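Local coordinates for L-lysine 6-oxidase (PDB 3WEU), which oxidises the side-chain amine of L-lysine with a cysteine tryptophylquinone cofactor, releasing ammonium and the hydrogen peroxide that makes it antibacterial, at residues A[37-42]-A[187-192]. Residues are numbered along the deposited sequence; the frame is centred on the assembly and turned at random.
Sequences DVDLKP and TDSQGR
Lys-41 NZ donates to Gln-190 OE1 at 2.5 Å, a very short bond whose exact length is doubtful, and the two side chains cross at about a right angle. The lysine, extended beyond CG, comes from above the amide plane, 57° out of it. Arg-192 NH1 reaches Gln-190 OE1 from the opposite face, at 2.9 Å. The amide oxygen thus sits between two cationic groups and probably eases their repulsion. Arg-192 NH1 also forms a salt bridge with Asp-188 OD2, 2.8 Å away in the guanidinium plane; Glu-72 pairs with NE. A water donates to both Leu-40 O and Asp-188 OD2, bridging the loops. Ser-189 N donates to Asp-39 O (3.1 Å, 152° at the hydrogen), a direct backbone link.

Both loops make type I beta turns in the N-terminal family region. Residues 188-191 lie in the hairpin connection between antiparallel strands 181-187 and 193-196. Asp-188 CG stands between its backbone N and carbonyl carbon (chi1 73°). This lets OD1 accept from Gln-190 N, an Asx turn, and from Arg-192 N on the opposite carboxylate face.

Ser-189 OG packs against Lys-41 CE and Asp-39 CB. Leu-40 CB meets Asp-188 CB at 3.7 Å. Leu-40 CD2 lies 3.5 Å from Thr-187 O, and Met-148 also touches this leucine.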
ATOM      1  N   ASP A  37     -28.916   5.071  39.446  1.00 20.27           N
ATOM      2  CA  ASP A  37     -28.788   6.119  40.516  1.00 23.26           C
ATOM      3  C   ASP A  37     -27.414   6.059  41.156  1.00 24.99           C
ATOM      4  O   ASP A  37     -26.617   5.286  40.748  1.00 19.28           O
ATOM      5  CB  ASP A  37     -29.826   5.984  41.603  1.00 23.74           C
ATOM      6  CG  ASP A  37     -29.757   4.698  42.359  1.00 25.42           C
ATOM      7  OD1 ASP A  37     -28.753   3.966  42.468  1.00 21.22           O
ATOM      8  OD2 ASP A  37     -30.803   4.390  42.865  1.00 22.59           O
ATOM      9  N   VAL A  38     -27.149   6.887  42.178  1.00 24.07           N
ATOM     10  CA  VAL A  38     -25.806   6.946  42.752  1.00 23.40           C
ATOM     11  C   VAL A  38     -25.381   5.715  43.497  1.00 21.92           C
ATOM     12  O   VAL A  38     -24.188   5.535  43.675  1.00 22.74           O
ATOM     13  CB  VAL A  38     -25.638   8.180  43.692  1.00 26.28           C
ATOM     14  CG1 VAL A  38     -25.807   9.429  42.836  1.00 32.14           C
ATOM     15  CG2 VAL A  38     -26.597   8.097  44.838  1.00 24.84           C
ATOM     16  N   ASP A  39     -26.372   4.901  43.886  1.00 21.72           N
ATOM     17  CA  ASP A  39     -26.168   3.596  44.476  1.00 20.82           C
ATOM     18  C   ASP A  39     -25.922   2.488  43.431  1.00 21.07           C
ATOM     19  O   ASP A  39     -25.777   1.334  43.828  1.00 21.24           O
ATOM     20  CB  ASP A  39     -27.388   3.175  45.293  1.00 20.81           C
ATOM     21  CG  ASP A  39     -27.599   4.044  46.558  1.00 25.24           C
ATOM     22  OD1 ASP A  39     -26.631   4.639  47.003  1.00 23.31           O
ATOM     23  OD2 ASP A  39     -28.728   4.060  47.082  1.00 26.62           O
ATOM     24  N   LEU A  40     -25.938   2.858  42.140  1.00 19.81           N
ATOM     25  CA  LEU A  40     -25.749   1.948  41.020  1.00 19.91           C
ATOM     26  C   LEU A  40     -26.889   0.894  40.910  1.00 20.74           C
ATOM     27  O   LEU A  40     -26.669  -0.217  40.424  1.00 20.07           O
ATOM     28  CB  LEU A  40     -24.412   1.244  41.121  1.00 20.89           C
ATOM     29  CG  LEU A  40     -23.167   1.926  40.616  1.00 26.96           C
ATOM     30  CD1 LEU A  40     -23.192   3.433  40.431  1.00 26.96           C
ATOM     31  CD2 LEU A  40     -21.869   1.358  41.172  1.00 25.80           C
ATOM     32  N   LYS A  41     -28.103   1.282  41.286  1.00 19.94           N
ATOM     33  CA  LYS A  41     -29.292   0.538  40.991  1.00 20.34           C
ATOM     34  C   LYS A  41     -29.959   1.078  39.719  1.00 18.89           C
ATOM     35  O   LYS A  41     -29.956   2.277  39.490  1.00 17.97           O
ATOM     36  CB  LYS A  41     -30.241   0.624  42.132  1.00 23.67           C
ATOM     37  CG  LYS A  41     -29.456   0.102  43.347  1.00 29.77           C
ATOM     38  CD  LYS A  41     -30.291   0.105  44.571  1.00 38.42           C
ATOM     39  CE  LYS A  41     -29.436  -0.523  45.687  1.00 35.62           C
ATOM     40  NZ  LYS A  41     -30.484  -1.065  46.540  1.00 35.97           N
ATOM     41  N   PRO A  42     -30.466   0.172  38.898  1.00 18.59           N
ATOM     42  CA  PRO A  42     -31.070   0.562  37.634  1.00 19.19           C
ATOM     43  C   PRO A  42     -32.284   1.429  37.898  1.00 20.21           C
ATOM     44  O   PRO A  42     -33.026   1.165  38.864  1.00 19.54           O
ATOM     45  CB  PRO A  42     -31.480  -0.757  37.004  1.00 21.17           C
ATOM     46  CG  PRO A  42     -31.281  -1.812  38.040  1.00 22.59           C
ATOM     47  CD  PRO A  42     -30.464  -1.280  39.121  1.00 19.21           C
ATOM     48  N   THR A 187     -18.864  -2.558  42.766  1.00 17.37           N
ATOM     49  CA  THR A 187     -19.991  -3.047  43.491  1.00 16.34           C
ATOM     50  C   THR A 187     -20.953  -1.907  43.652  1.00 17.36           C
ATOM     51  O   THR A 187     -20.550  -0.747  43.621  1.00 20.42           O
ATOM     52  CB  THR A 187     -19.704  -3.587  44.888  1.00 18.38           C
ATOM     53  OG1 THR A 187     -19.041  -2.569  45.653  1.00 19.71           O
ATOM     54  CG2 THR A 187     -18.877  -4.936  44.798  1.00 18.32           C
ATOM     55  N   ASP A 188     -22.209  -2.261  43.847  1.00 17.83           N
ATOM     56  CA  ASP A 188     -23.294  -1.293  44.045  1.00 18.42           C
ATOM     57  C   ASP A 188     -23.375  -1.094  45.560  1.00 19.06           C
ATOM     58  O   ASP A 188     -22.459  -1.542  46.313  1.00 19.49           O
ATOM     59  CB  ASP A 188     -24.627  -1.714  43.402  1.00 18.53           C
ATOM     60  CG  ASP A 188     -25.346  -2.826  44.115  1.00 19.15           C
ATOM     61  OD1 ASP A 188     -24.827  -3.405  45.106  1.00 21.28           O
ATOM     62  OD2 ASP A 188     -26.464  -3.182  43.653  1.00 20.04           O
ATOM     63  N   SER A 189     -24.380  -0.355  45.999  1.00 20.85           N
ATOM     64  CA  SER A 189     -24.497  -0.004  47.400  1.00 20.51           C
ATOM     65  C   SER A 189     -24.750  -1.193  48.328  1.00 22.97           C
ATOM     66  O   SER A 189     -24.639  -1.057  49.538  1.00 20.35           O
ATOM     67  CB  SER A 189     -25.532   1.110  47.612  1.00 21.88           C
ATOM     68  OG  SER A 189     -26.795   0.613  47.395  1.00 19.56           O
ATOM     69  N   GLN A 190     -25.118  -2.352  47.790  1.00 21.07           N
ATOM     70  CA  GLN A 190     -25.380  -3.557  48.574  1.00 19.51           C
ATOM     71  C   GLN A 190     -24.425  -4.694  48.284  1.00 19.44           C
ATOM     72  O   GLN A 190     -24.650  -5.844  48.729  1.00 19.88           O
ATOM     73  CB  GLN A 190     -26.814  -4.032  48.345  1.00 23.19           C
ATOM     74  CG  GLN A 190     -27.854  -3.055  48.895  1.00 23.34           C
ATOM     75  CD  GLN A 190     -29.277  -3.429  48.574  1.00 25.16           C
ATOM     76  OE1 GLN A 190     -29.751  -3.319  47.442  1.00 26.23           O
ATOM     77  NE2 GLN A 190     -29.999  -3.878  49.601  1.00 28.18           N
ATOM     78  N   GLY A 191     -23.355  -4.412  47.586  1.00 18.14           N
ATOM     79  CA  GLY A 191     -22.322  -5.428  47.387  1.00 18.49           C
ATOM     80  C   GLY A 191     -22.455  -6.259  46.123  1.00 19.40           C
ATOM     81  O   GLY A 191     -21.608  -7.167  45.909  1.00 18.91           O
ATOM     82  N   ARG A 192     -23.436  -5.951  45.255  1.00 19.15           N
ATOM     83  CA  ARG A 192     -23.569  -6.690  44.011  1.00 17.62           C
ATOM     84  C   ARG A 192     -22.447  -6.312  43.105  1.00 17.10           C
ATOM     85  O   ARG A 192     -21.967  -5.153  43.106  1.00 15.69           O
ATOM     86  CB  ARG A 192     -24.920  -6.383  43.269  1.00 19.65           C
ATOM     87  CG  ARG A 192     -26.179  -6.724  44.055  1.00 18.43           C
ATOM     88  CD  ARG A 192     -27.447  -6.257  43.309  1.00 19.66           C
ATOM     89  NE  ARG A 192     -28.610  -6.508  44.103  1.00 20.34           N
ATOM     90  CZ  ARG A 192     -29.108  -5.624  44.954  1.00 21.78           C
ATOM     91  NH1 ARG A 192     -28.627  -4.393  44.999  1.00 20.69           N
ATOM     92  NH2 ARG A 192     -30.170  -5.965  45.654  1.00 21.66           N
TER
HETATM   93  O   HOH W   1     -27.279  -2.828  41.104  1.00 20.52           O